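Local coordinates for protein rRNA N-glycosidase (Bougainvillea spectabilis, PDB 3CTK) that belongs to the ribosome-inactivating proteins, a family widespread in plants, and has their mixed alpha/beta fold, at residues A[45-50]-A[92-97]; A[56-61]-A[141-146]; A[67-72]-A[166-171]; A[191-196]-A[219-224]. One frame throughout, in Å; residues are numbered along the deposited sequence. Where two conformers were deposited one is given.

Contact 1 (A[45-50]-A[92-97]); sequences KRFVLV and TVATSK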
loop_
_atom_site.group_PDB
_atom_site.type_symbol
_atom_site.label_atom_id
_atom_site.label_comp_id
_atom_site.label_asym_id
_atom_site.label_seq_id
_atom_site.Cartn_x
_atom_site.Cartn_y
_atom_site.Cartn_z
ATOM N N LYS A 45 2.175 16.418 8.982
ATOM C CA LYS A 45 3.037 15.680 8.063
ATOM C C LYS A 45 2.723 14.191 8.146
ATOM O O LYS A 45 3.460 13.353 7.617
ATOM C CB LYS A 45 4.506 15.911 8.418
ATOM C CG LYS A 45 4.968 17.355 8.246
ATOM C CD LYS A 45 6.462 17.500 8.500
ATOM C CE LYS A 45 6.817 17.171 9.941
ATOM N NZ LYS A 45 8.262 17.411 10.227
ATOM N N ARG A 46 1.605 13.883 8.794
ATOM C CA ARG A 46 1.165 12.515 9.015
ATOM C C ARG A 46 0.730 11.733 7.775
ATOM O O ARG A 46 0.803 10.505 7.771
ATOM C CB ARG A 46 0.036 12.520 10.056
ATOM C CG ARG A 46 -0.501 11.149 10.469
ATOM C CD ARG A 46 0.565 10.263 11.117
ATOM N NE ARG A 46 -0.005 8.988 11.546
ATOM C CZ ARG A 46 -0.714 8.820 12.658
ATOM N NH1 ARG A 46 -0.933 9.846 13.473
ATOM N NH2 ARG A 46 -1.230 7.632 12.943
ATOM N N PHE A 47 0.288 12.423 6.727
ATOM C CA PHE A 47 -0.169 11.723 5.526
ATOM C C PHE A 47 0.460 12.168 4.217
ATOM O O PHE A 47 0.938 13.293 4.087
ATOM C CB PHE A 47 -1.693 11.857 5.371
ATOM C CG PHE A 47 -2.474 11.410 6.570
ATOM C CD1 PHE A 47 -2.975 12.342 7.475
ATOM C CD2 PHE A 47 -2.692 10.058 6.806
ATOM C CE1 PHE A 47 -3.683 11.929 8.604
ATOM C CE2 PHE A 47 -3.396 9.635 7.930
ATOM C CZ PHE A 47 -3.893 10.574 8.831
ATOM N N VAL A 48 0.460 11.259 3.247
ATOM C CA VAL A 48 0.948 11.561 1.909
ATOM C C VAL A 48 -0.231 11.204 1.015
ATOM O O VAL A 48 -0.914 10.208 1.251
ATOM C CB VAL A 48 2.191 10.718 1.514
ATOM C CG1 VAL A 48 1.895 9.236 1.637
ATOM C CG2 VAL A 48 2.611 11.060 0.085
ATOM N N LEU A 49 -0.490 12.030 0.009
ATOM C CA LEU A 49 -1.606 11.787 -0.890
ATOM C C LEU A 49 -1.131 11.209 -2.221
ATOM O O LEU A 49 -0.129 11.650 -2.784
ATOM C CB LEU A 49 -2.377 13.091 -1.116
ATOM C CG LEU A 49 -2.820 13.790 0.177
ATOM C CD1 LEU A 49 -3.440 15.146 -0.134
ATOM C CD2 LEU A 49 -3.811 12.904 0.916
ATOM N N VAL A 50 -1.859 10.213 -2.712
ATOM C CA VAL A 50 -1.531 9.557 -3.971
ATOM C C VAL A 50 -2.676 9.770 -4.958
ATOM O O VAL A 50 -3.753 9.197 -4.804
ATOM C CB VAL A 50 -1.311 8.042 -3.759
ATOM C CG1 VAL A 50 -1.069 7.347 -5.096
ATOM C CG2 VAL A 50 -0.127 7.820 -2.827
ATOM N N THR A 92 -7.929 9.049 14.517
ATOM C CA THR A 92 -8.832 10.190 14.607
ATOM C C THR A 92 -8.280 11.349 13.779
ATOM O O THR A 92 -9.040 12.106 13.176
ATOM C CB THR A 92 -9.009 10.652 16.067
ATOM O OG1 THR A 92 -9.562 9.580 16.839
ATOM C CG2 THR A 92 -9.946 11.850 16.138
ATOM N N VAL A 93 -6.956 11.476 13.733
ATOM C CA VAL A 93 -6.340 12.553 12.969
ATOM C C VAL A 93 -6.688 12.442 11.483
ATOM O O VAL A 93 -6.701 13.443 10.766
ATOM C CB VAL A 93 -4.795 12.559 13.142
ATOM C CG1 VAL A 93 -4.202 11.245 12.659
ATOM C CG2 VAL A 93 -4.192 13.731 12.383
ATOM N N ALA A 94 -6.970 11.225 11.024
ATOM C CA ALA A 94 -7.318 11.003 9.621
ATOM C C ALA A 94 -8.681 11.610 9.281
ATOM O O ALA A 94 -8.812 12.385 8.333
ATOM C CB ALA A 94 -7.325 9.506 9.311
ATOM N N THR A 95 -9.697 11.256 10.054
ATOM C CA THR A 95 -11.029 11.777 9.793
ATOM C C THR A 95 -11.147 13.251 10.168
ATOM O O THR A 95 -11.999 13.963 9.640
ATOM C CB THR A 95 -12.103 10.957 10.543
ATOM O OG1 THR A 95 -11.692 10.750 11.901
ATOM C CG2 THR A 95 -12.307 9.603 9.866
ATOM N N SER A 96 -10.280 13.718 11.062
ATOM C CA SER A 96 -10.321 15.116 11.482
ATOM C C SER A 96 -9.568 16.075 10.568
ATOM O O SER A 96 -10.017 17.197 10.351
ATOM C CB SER A 96 -9.765 15.269 12.903
ATOM O OG SER A 96 -10.577 14.601 13.853
ATOM N N LYS A 97 -8.438 15.640 10.018
ATOM C CA LYS A 97 -7.637 16.530 9.181
ATOM C C LYS A 97 -7.572 16.302 7.675
ATOM O O LYS A 97 -7.212 17.218 6.933
ATOM C CB LYS A 97 -6.215 16.601 9.740
ATOM C CG LYS A 97 -6.121 17.424 11.015
ATOM C CD LYS A 97 -4.703 17.483 11.543
ATOM C CE LYS A 97 -4.567 18.577 12.588
ATOM N NZ LYS A 97 -5.629 18.489 13.627
#

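Contact 2 (A[56-61]-A[141-146]); sequences SKKTVK and AIHGKT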
loop_
_atom_site.group_PDB
_atom_site.type_symbol
_atom_site.label_atom_id
_atom_site.label_comp_id
_atom_site.label_asym_id
_atom_site.label_seq_id
_atom_site.Cartn_x
_atom_site.Cartn_y
_atom_site.Cartn_z
ATOM N N SER A 56 -9.888 7.320 -18.406
ATOM C CA SER A 56 -11.214 7.898 -18.588
ATOM C C SER A 56 -11.294 9.258 -17.893
ATOM O O SER A 56 -12.371 9.846 -17.771
ATOM C CB SER A 56 -12.291 6.959 -18.039
ATOM O OG SER A 56 -12.082 6.691 -16.667
ATOM N N LYS A 57 -10.147 9.735 -17.416
ATOM C CA LYS A 57 -10.043 11.044 -16.776
ATOM C C LYS A 57 -10.677 11.198 -15.395
ATOM O O LYS A 57 -11.054 12.304 -15.001
ATOM C CB LYS A 57 -10.612 12.104 -17.724
ATOM C CG LYS A 57 -9.941 12.111 -19.096
ATOM C CD LYS A 57 -10.803 12.821 -20.130
ATOM C CE LYS A 57 -12.076 12.035 -20.404
ATOM N NZ LYS A 57 -13.012 12.763 -21.302
ATOM N N LYS A 58 -10.797 10.099 -14.660
ATOM C CA LYS A 58 -11.358 10.158 -13.317
ATOM C C LYS A 58 -10.208 9.994 -12.326
ATOM O O LYS A 58 -9.320 9.163 -12.523
ATOM C CB LYS A 58 -12.406 9.058 -13.127
ATOM C CG LYS A 58 -13.574 9.187 -14.100
ATOM C CD LYS A 58 -14.624 8.104 -13.915
ATOM C CE LYS A 58 -15.770 8.297 -14.899
ATOM N NZ LYS A 58 -16.837 7.277 -14.728
ATOM N N THR A 59 -10.213 10.799 -11.271
ATOM C CA THR A 59 -9.151 10.734 -10.279
ATOM C C THR A 59 -9.648 10.426 -8.876
ATOM O O THR A 59 -10.724 10.866 -8.465
ATOM C CB THR A 59 -8.365 12.072 -10.205
ATOM O OG1 THR A 59 -7.818 12.390 -11.488
ATOM C CG2 THR A 59 -7.227 11.975 -9.190
ATOM N N VAL A 60 -8.852 9.656 -8.146
ATOM C CA VAL A 60 -9.156 9.329 -6.763
ATOM C C VAL A 60 -7.895 9.683 -5.983
ATOM O O VAL A 60 -6.801 9.271 -6.358
ATOM C CB VAL A 60 -9.458 7.825 -6.588
ATOM C CG1 VAL A 60 -9.651 7.496 -5.114
ATOM C CG2 VAL A 60 -10.702 7.448 -7.383
ATOM N N LYS A 61 -8.044 10.486 -4.934
ATOM C CA LYS A 61 -6.911 10.888 -4.107
ATOM C C LYS A 61 -6.860 9.967 -2.897
ATOM O O LYS A 61 -7.685 10.079 -1.995
ATOM C CB LYS A 61 -7.070 12.333 -3.626
ATOM C CG LYS A 61 -7.053 13.398 -4.711
ATOM C CD LYS A 61 -7.383 14.758 -4.093
ATOM C CE LYS A 61 -6.653 15.902 -4.773
ATOM N NZ LYS A 61 -7.153 16.174 -6.149
ATOM N N ALA A 141 -15.748 1.546 -11.285
ATOM C CA ALA A 141 -16.898 0.927 -10.639
ATOM C C ALA A 141 -17.429 1.674 -9.417
ATOM O O ALA A 141 -18.589 1.496 -9.046
ATOM C CB ALA A 141 -16.558 -0.511 -10.255
ATOM N N ILE A 142 -16.595 2.511 -8.803
ATOM C CA ILE A 142 -17.008 3.239 -7.604
ATOM C C ILE A 142 -17.032 4.758 -7.738
ATOM O O ILE A 142 -17.760 5.436 -7.017
ATOM C CB ILE A 142 -16.084 2.909 -6.413
ATOM C CG1 ILE A 142 -14.676 3.451 -6.686
ATOM C CG2 ILE A 142 -16.058 1.406 -6.175
ATOM C CD1 ILE A 142 -13.699 3.266 -5.536
ATOM N N HIS A 143 -16.231 5.291 -8.651
ATOM C CA HIS A 143 -16.154 6.734 -8.833
ATOM C C HIS A 143 -17.484 7.369 -9.243
ATOM O O HIS A 143 -18.060 7.012 -10.268
ATOM C CB HIS A 143 -15.085 7.069 -9.871
ATOM C CG HIS A 143 -14.749 8.524 -9.941
ATOM N ND1 HIS A 143 -13.668 9.072 -9.284
ATOM C CD2 HIS A 143 -15.365 9.551 -10.573
ATOM C CE1 HIS A 143 -13.631 10.372 -9.511
ATOM N NE2 HIS A 143 -14.650 10.688 -10.289
ATOM N N GLY A 144 -17.966 8.306 -8.432
ATOM C CA GLY A 144 -19.214 8.987 -8.736
ATOM C C GLY A 144 -20.462 8.131 -8.644
ATOM O O GLY A 144 -21.524 8.514 -9.143
ATOM N N LYS A 145 -20.348 6.974 -7.999
ATOM C CA LYS A 145 -21.480 6.068 -7.854
ATOM C C LYS A 145 -21.911 5.923 -6.402
ATOM O O LYS A 145 -21.173 6.294 -5.492
ATOM C CB LYS A 145 -21.118 4.701 -8.437
ATOM C CG LYS A 145 -21.043 4.720 -9.954
ATOM C CD LYS A 145 -20.531 3.420 -10.527
ATOM C CE LYS A 145 -20.799 3.367 -12.018
ATOM N NZ LYS A 145 -20.455 4.656 -12.676
ATOM N N THR A 146 -23.114 5.400 -6.183
ATOM C CA THR A 146 -23.597 5.214 -4.821
ATOM C C THR A 146 -22.644 4.267 -4.099
ATOM O O THR A 146 -22.070 3.369 -4.714
ATOM C CB THR A 146 -25.022 4.627 -4.796
ATOM O OG1 THR A 146 -25.049 3.394 -5.522
ATOM C CG2 THR A 146 -26.001 5.602 -5.422
HETATM O O HOH W 1 -17.355 5.786 -12.495
#

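Contact 3 (A[67-72]-A[166-171]); sequences TDVYVV and AARFKY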
loop_
_atom_site.group_PDB
_atom_site.type_symbol
_atom_site.label_atom_id
_atom_site.label_comp_id
_atom_site.label_asym_id
_atom_site.label_seq_id
_atom_site.Cartn_x
_atom_site.Cartn_y
_atom_site.Cartn_z
ATOM N N THR A 67 3.429 6.782 8.833
ATOM C CA THR A 67 4.076 6.025 9.902
ATOM C C THR A 67 4.065 4.521 9.642
ATOM O O THR A 67 5.000 3.815 10.028
ATOM C CB THR A 67 3.419 6.305 11.281
ATOM O OG1 THR A 67 2.080 5.793 11.297
ATOM C CG2 THR A 67 3.390 7.805 11.563
ATOM N N ASP A 68 3.030 4.029 8.964
ATOM C CA ASP A 68 2.916 2.597 8.698
ATOM C C ASP A 68 2.519 2.220 7.269
ATOM O O ASP A 68 2.300 1.043 6.975
ATOM C CB ASP A 68 1.912 1.974 9.676
ATOM C CG ASP A 68 0.583 2.721 9.706
ATOM O OD1 ASP A 68 0.269 3.416 8.717
ATOM O OD2 ASP A 68 -0.151 2.602 10.714
ATOM N N VAL A 69 2.439 3.218 6.392
ATOM C CA VAL A 69 2.061 3.033 4.990
ATOM C C VAL A 69 0.649 2.441 4.831
ATOM O O VAL A 69 0.350 1.789 3.833
ATOM C CB VAL A 69 3.083 2.136 4.227
ATOM C CG1 VAL A 69 3.025 2.440 2.725
ATOM C CG2 VAL A 69 4.489 2.370 4.759
ATOM N N TYR A 70 -0.222 2.680 5.811
ATOM C CA TYR A 70 -1.600 2.188 5.746
ATOM C C TYR A 70 -2.477 3.153 4.952
ATOM O O TYR A 70 -2.422 4.362 5.168
ATOM C CB TYR A 70 -2.233 2.088 7.139
ATOM C CG TYR A 70 -1.788 0.952 8.029
ATOM C CD1 TYR A 70 -2.460 0.695 9.228
ATOM C CD2 TYR A 70 -0.699 0.148 7.699
ATOM C CE1 TYR A 70 -2.061 -0.329 10.073
ATOM C CE2 TYR A 70 -0.288 -0.886 8.545
ATOM C CZ TYR A 70 -0.977 -1.115 9.730
ATOM O OH TYR A 70 -0.583 -2.123 10.578
ATOM N N VAL A 71 -3.285 2.625 4.039
ATOM C CA VAL A 71 -4.214 3.470 3.299
ATOM C C VAL A 71 -5.351 3.681 4.301
ATOM O O VAL A 71 -5.811 2.720 4.921
ATOM C CB VAL A 71 -4.746 2.756 2.035
ATOM C CG1 VAL A 71 -5.982 3.480 1.498
ATOM C CG2 VAL A 71 -3.663 2.732 0.962
ATOM N N VAL A 72 -5.785 4.924 4.488
ATOM C CA VAL A 72 -6.857 5.204 5.444
ATOM C C VAL A 72 -8.165 5.641 4.782
ATOM O O VAL A 72 -9.222 5.632 5.417
ATOM C CB VAL A 72 -6.428 6.283 6.475
ATOM C CG1 VAL A 72 -5.266 5.771 7.315
ATOM C CG2 VAL A 72 -6.039 7.566 5.762
ATOM N N ALA A 166 3.886 -2.356 -2.646
ATOM C CA ALA A 166 4.961 -2.186 -3.620
ATOM C C ALA A 166 6.009 -1.222 -3.061
ATOM O O ALA A 166 7.208 -1.379 -3.299
ATOM C CB ALA A 166 4.402 -1.656 -4.934
ATOM N N ALA A 167 5.554 -0.217 -2.321
ATOM C CA ALA A 167 6.466 0.745 -1.716
ATOM C C ALA A 167 7.308 0.028 -0.657
ATOM O O ALA A 167 8.517 0.238 -0.558
ATOM C CB ALA A 167 5.677 1.887 -1.077
ATOM N N ARG A 168 6.657 -0.829 0.123
ATOM C CA ARG A 168 7.332 -1.571 1.180
ATOM C C ARG A 168 8.312 -2.617 0.659
ATOM O O ARG A 168 9.385 -2.808 1.234
ATOM C CB ARG A 168 6.313 -2.300 2.064
ATOM C CG ARG A 168 5.388 -1.427 2.898
ATOM C CD ARG A 168 4.319 -2.310 3.541
ATOM N NE ARG A 168 3.458 -1.595 4.481
ATOM C CZ ARG A 168 2.146 -1.791 4.574
ATOM N NH1 ARG A 168 1.553 -2.671 3.776
ATOM N NH2 ARG A 168 1.426 -1.123 5.470
ATOM N N PHE A 169 7.933 -3.284 -0.428
ATOM C CA PHE A 169 8.724 -4.375 -0.999
ATOM C C PHE A 169 9.126 -4.246 -2.464
ATOM O O PHE A 169 8.269 -4.254 -3.353
ATOM C CB PHE A 169 7.945 -5.689 -0.845
ATOM C CG PHE A 169 7.647 -6.062 0.573
ATOM C CD1 PHE A 169 8.610 -6.685 1.358
ATOM C CD2 PHE A 169 6.393 -5.806 1.127
ATOM C CE1 PHE A 169 8.332 -7.052 2.676
ATOM C CE2 PHE A 169 6.103 -6.168 2.447
ATOM C CZ PHE A 169 7.074 -6.794 3.221
ATOM N N LYS A 170 10.427 -4.159 -2.723
ATOM C CA LYS A 170 10.902 -4.081 -4.101
ATOM C C LYS A 170 10.459 -5.317 -4.887
ATOM O O LYS A 170 10.219 -5.234 -6.092
ATOM C CB LYS A 170 12.430 -3.979 -4.140
ATOM C CG LYS A 170 12.970 -2.622 -3.723
ATOM C CD LYS A 170 14.489 -2.589 -3.817
ATOM C CE LYS A 170 15.031 -1.211 -3.480
ATOM N NZ LYS A 170 16.519 -1.175 -3.549
ATOM N N TYR A 171 10.351 -6.459 -4.209
ATOM C CA TYR A 171 9.928 -7.693 -4.872
ATOM C C TYR A 171 8.537 -7.524 -5.478
ATOM O O TYR A 171 8.291 -7.917 -6.625
ATOM C CB TYR A 171 9.890 -8.871 -3.894
ATOM C CG TYR A 171 9.449 -10.157 -4.564
ATOM C CD1 TYR A 171 10.335 -10.895 -5.350
ATOM C CD2 TYR A 171 8.129 -10.597 -4.470
ATOM C CE1 TYR A 171 9.917 -12.037 -6.028
ATOM C CE2 TYR A 171 7.699 -11.741 -5.147
ATOM C CZ TYR A 171 8.598 -12.452 -5.923
ATOM O OH TYR A 171 8.177 -13.573 -6.600
#

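Contact 4 (A[191-196]-A[219-224]); sequences VLNLEN and LQLISP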
loop_
_atom_site.group_PDB
_atom_site.type_symbol
_atom_site.label_atom_id
_atom_site.label_comp_id
_atom_site.label_asym_id
_atom_site.label_seq_id
_atom_site.Cartn_x
_atom_site.Cartn_y
_atom_site.Cartn_z
ATOM N N VAL A 191 4.471 -12.956 -2.764
ATOM C CA VAL A 191 3.882 -11.626 -2.643
ATOM C C VAL A 191 2.996 -11.592 -1.398
ATOM O O VAL A 191 3.134 -10.715 -0.545
ATOM C CB VAL A 191 3.035 -11.276 -3.881
ATOM C CG1 VAL A 191 2.291 -9.965 -3.651
ATOM C CG2 VAL A 191 3.934 -11.160 -5.107
ATOM N N LEU A 192 2.103 -12.568 -1.290
ATOM C CA LEU A 192 1.196 -12.658 -0.151
ATOM C C LEU A 192 1.927 -12.832 1.179
ATOM O O LEU A 192 1.547 -12.232 2.185
ATOM C CB LEU A 192 0.203 -13.809 -0.366
ATOM C CG LEU A 192 -1.096 -13.468 -1.109
ATOM C CD1 LEU A 192 -0.841 -12.451 -2.196
ATOM C CD2 LEU A 192 -1.707 -14.738 -1.680
ATOM N N ASN A 193 2.986 -13.636 1.182
ATOM C CA ASN A 193 3.745 -13.877 2.406
ATOM C C ASN A 193 4.423 -12.600 2.906
ATOM O O ASN A 193 4.399 -12.302 4.102
ATOM C CB ASN A 193 4.797 -14.964 2.173
ATOM C CG ASN A 193 5.517 -15.354 3.446
ATOM O OD1 ASN A 193 4.908 -15.871 4.384
ATOM N ND2 ASN A 193 6.818 -15.107 3.488
ATOM N N LEU A 194 5.032 -11.850 1.992
ATOM C CA LEU A 194 5.698 -10.605 2.366
ATOM C C LEU A 194 4.676 -9.620 2.928
ATOM O O LEU A 194 4.932 -8.951 3.931
ATOM C CB LEU A 194 6.421 -10.000 1.152
ATOM C CG LEU A 194 7.657 -10.774 0.659
ATOM C CD1 LEU A 194 8.171 -10.172 -0.632
ATOM C CD2 LEU A 194 8.744 -10.740 1.722
ATOM N N GLU A 195 3.514 -9.538 2.285
ATOM C CA GLU A 195 2.455 -8.643 2.744
ATOM C C GLU A 195 2.057 -8.969 4.185
ATOM O O GLU A 195 1.793 -8.069 4.984
ATOM C CB GLU A 195 1.219 -8.764 1.840
ATOM C CG GLU A 195 1.409 -8.224 0.427
ATOM C CD GLU A 195 0.167 -8.397 -0.436
ATOM O OE1 GLU A 195 -0.846 -8.925 0.079
ATOM O OE2 GLU A 195 0.202 -8.010 -1.628
ATOM N N ASN A 196 2.021 -10.255 4.513
ATOM C CA ASN A 196 1.641 -10.684 5.853
ATOM C C ASN A 196 2.740 -10.539 6.898
ATOM O O ASN A 196 2.467 -10.676 8.092
ATOM C CB ASN A 196 1.194 -12.153 5.855
ATOM C CG ASN A 196 0.007 -12.418 4.947
ATOM O OD1 ASN A 196 -0.851 -11.558 4.751
ATOM N ND2 ASN A 196 -0.054 -13.629 4.401
ATOM N N LEU A 219 13.807 -15.800 10.108
ATOM C CA LEU A 219 12.489 -15.472 9.571
ATOM C C LEU A 219 12.018 -16.681 8.773
ATOM O O LEU A 219 12.752 -17.194 7.929
ATOM C CB LEU A 219 12.572 -14.263 8.645
ATOM C CG LEU A 219 12.838 -12.905 9.297
ATOM C CD1 LEU A 219 13.325 -11.929 8.234
ATOM C CD2 LEU A 219 11.566 -12.392 9.969
ATOM N N GLN A 220 10.803 -17.140 9.049
ATOM C CA GLN A 220 10.246 -18.292 8.348
ATOM C C GLN A 220 9.330 -17.753 7.256
ATOM O O GLN A 220 8.145 -17.519 7.489
ATOM C CB GLN A 220 9.453 -19.164 9.327
ATOM C CG GLN A 220 10.178 -19.415 10.644
ATOM C CD GLN A 220 11.450 -20.223 10.475
ATOM O OE1 GLN A 220 12.377 -20.122 11.283
ATOM N NE2 GLN A 220 11.495 -21.041 9.435
ATOM N N LEU A 221 9.889 -17.557 6.064
ATOM C CA LEU A 221 9.136 -17.013 4.942
ATOM C C LEU A 221 8.757 -18.057 3.890
ATOM O O LEU A 221 8.982 -19.254 4.083
ATOM C CB LEU A 221 9.935 -15.865 4.311
ATOM C CG LEU A 221 10.312 -14.779 5.335
ATOM C CD1 LEU A 221 11.125 -13.674 4.670
ATOM C CD2 LEU A 221 9.042 -14.205 5.955
ATOM N N ILE A 222 8.177 -17.593 2.784
ATOM C CA ILE A 222 7.728 -18.474 1.706
ATOM C C ILE A 222 8.206 -18.012 0.329
ATOM O O ILE A 222 8.181 -16.819 0.021
ATOM C CB ILE A 222 6.184 -18.555 1.702
ATOM C CG1 ILE A 222 5.701 -19.059 3.066
ATOM C CG2 ILE A 222 5.700 -19.469 0.578
ATOM C CD1 ILE A 222 4.202 -18.969 3.274
ATOM N N SER A 223 8.630 -18.966 -0.499
ATOM C CA SER A 223 9.123 -18.672 -1.844
ATOM C C SER A 223 7.981 -18.514 -2.845
ATOM O O SER A 223 6.827 -18.817 -2.541
ATOM C CB SER A 223 10.040 -19.796 -2.328
ATOM O OG SER A 223 9.273 -20.922 -2.719
ATOM N N PRO A 224 8.293 -18.045 -4.065
ATOM C CA PRO A 224 7.271 -17.856 -5.104
ATOM C C PRO A 224 6.493 -19.131 -5.444
ATOM O O PRO A 224 5.349 -19.066 -5.906
ATOM C CB PRO A 224 8.081 -17.346 -6.291
ATOM C CG PRO A 224 9.188 -16.579 -5.630
ATOM C CD PRO A 224 9.593 -17.507 -4.508
#

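Contact 1 (A[45-50]-A[92-97])
The F47 ring offers its CZ corner to the first turn of helix 92-97, where V93 and A94 approach it at a slant. One face of the ring carries CG of the preceding residue, R46, 3.7 Å above the plane and displaced toward the rim. CZ of F47 lies 3.5 Å from CA of A94 and 3.6 Å from CB of the same alanine, close enough to touch backbone and methyl together. V93 CG1 completes this side at 3.9 Å from F47 CZ. The same methyl also meets the R46 guanidinium obliquely, 3.6 Å from NH1; chi1 of 60° sets it between the backbone N and the carbonyl carbon of V93, where it can meet both F47 and R46. R46 in turn reaches the helix with CG anti to its backbone N (chi1 -177°) and a bend at chi2. Together the segments bury 168 Å² and join the start of strand 47-53 to helix 92-97. No hydrogen bond crosses between them. The contact is thus van der Waals packing, apolar at F47, with the R46 charge paired to D65 through NE, and with NE and NH2 both bonded beyond the two segments.

Contact 2 (A[56-61]-A[141-146])
K58 is the first residue of 56-61 to touch the other segment, and it does so with its aliphatic part over the H143 imidazole. Its CB stands 3.8 Å from the centroid of the H143 ring and 3° off the ring normal, an almost perfectly centred CH-pi contact. The chain then runs on extended, and K58 CD comes within 3.7 Å of H143 CD2. Beyond the ring, K58 NZ forms a salt bridge with E140 and donates to a water at 2.7 Å. That water has H143 O among the acceptors within reach of its protons and takes a weak bond from K145 NZ. The two ammonium groups, K58 NZ and K145 NZ, are 4.9 Å apart, a like-charge approach that E140 probably eases. A chi1 of -169° swings the H143 ring away from its own N and toward the strand. H143 and G144 are the central residues of a type II beta turn from I142 to K145, G144 with positive phi, and K145 N closes it on I142 O at 3.2 Å. The turn begins at the weakly bonded end of helix 132-142, so the contact joins that end to the start of strand 59-65 in the central mixed sheet. At T59 it is the backbone that matters: T59 O lies 3.1 Å from H143 CE1, at the ring edge and near its plane, while T59 OG1 bonds T53. V60, modelled in two conformers, places CG2 at the same ring's edge in the one given, and its side chain also packs on Y74 and I139.

Contact 3 (A[67-72]-A[166-171])
V69 and R168 bring the two backbones closest, with CA atoms 8.0 Å apart, at a point where V69 takes positive phi and the chain turns before strand 70-78. The extended R168 side chain spans the gap from the end of helix 149-168. Its NH2 donates to D68 O at 2.8 Å with an N-H...acceptor angle of 163°; the donor lies in the carbonyl plane and the oxygen close to the guanidinium plane, so the bond is well aligned at both ends. V69 O instead sits over a face of the guanidinium, 3.5 Å from R168 NH2. The V69 side chain runs past R168 in the opposite direction, its CB 3.8 Å from R168 NE. Y70 meets the group edge-on: CD2 of Y70 is 3.3 Å from R168 NH2, in the plane of the ring, and the ring and guanidinium planes are 88° apart. This is not a cation-pi geometry; R168 does make a cation-pi contact, with W198. D68 OD1 accepts from Y70 N at 3.0 Å, from above the carboxylate plane, an Asx turn that bridges V69. Its OD2 lies 3.3 Å above the Y70 ring plane, offset toward the rim. A salt bridge from R168 NH1 to E165 within the same helix gives the guanidinium a further constraint. The site lies near the centre of the chain: V69 packs on L25 of helix 14-25 and I64 of strand 59-65, S164 of helix 149-168 bonds V69 O, and R22 of helix 14-25 bonds A166 O and A167 O.

Contact 4 (A[191-196]-A[219-224])
N193 enters the contact from helix 189-196 and packs on I222 and L221 of the facing strand, with CA of N193 6.1 Å from CA of I222. The van der Waals part runs between the N193 stem and I222. N193 CB and I222 CB, 3.9 Å apart, are the aliphatic pair, and the amide carbon N193 CG is 3.7 Å from the same I222 CB. I222 CD1 lies 3.9 Å from N193 CG, so the CB and CD1 atoms of I222 both touch the asparagine, which the isoleucine crosses at a slant. CB of N193 points to the strand, and chi1 of -174° carries the amide on to the backbone of I222. L221, by contrast, crosses N193 at about a right angle. The polar part is less certain, because the N193 amide is probably modelled turned over. The amide atom modelled as ND2 lies 2.9 Å from I222 N, so with the group turned over a hydrogen bond there is possible. Within the helix, E195 N bonds V191 O and N196 N bonds L192 O, both at 3.1 Å, so N193 projects from a regular helical turn. The 182 Å² buried joins this helix to the two-stranded antiparallel sheet. L221 also packs on W229 and V231 of strand 228-233, its partner in that sheet, and L219 packs on A204 of helix 198-208. On the helix side L194 packs on F169 and I201, V191 on Y171 and E175 of helix 170-180, and E195 forms a salt bridge with R125.

Overall arrangement
From the N terminus, the sheet strands 47-53, 59-65 and 70-78 open contacts 1, 2 and 3 in turn, and their partners follow in the same order. Contact 1 closes the first loop at helix 92-97, contact 2 closes after helix 132-142, and contact 3 at the end of helix 149-168, so all three loops cross. They tie one mixed sheet to three different helical regions. Contacts 1 and 3 touch through R46 with T67 and through F47 and A94 with V72. Contact 4 follows in series, closing a short loop that runs from helix 189-196 through helix 198-208 and disulfide-bonded C212 to strand 214-222 of the small sheet. It meets contact 3 through F169 and Y171.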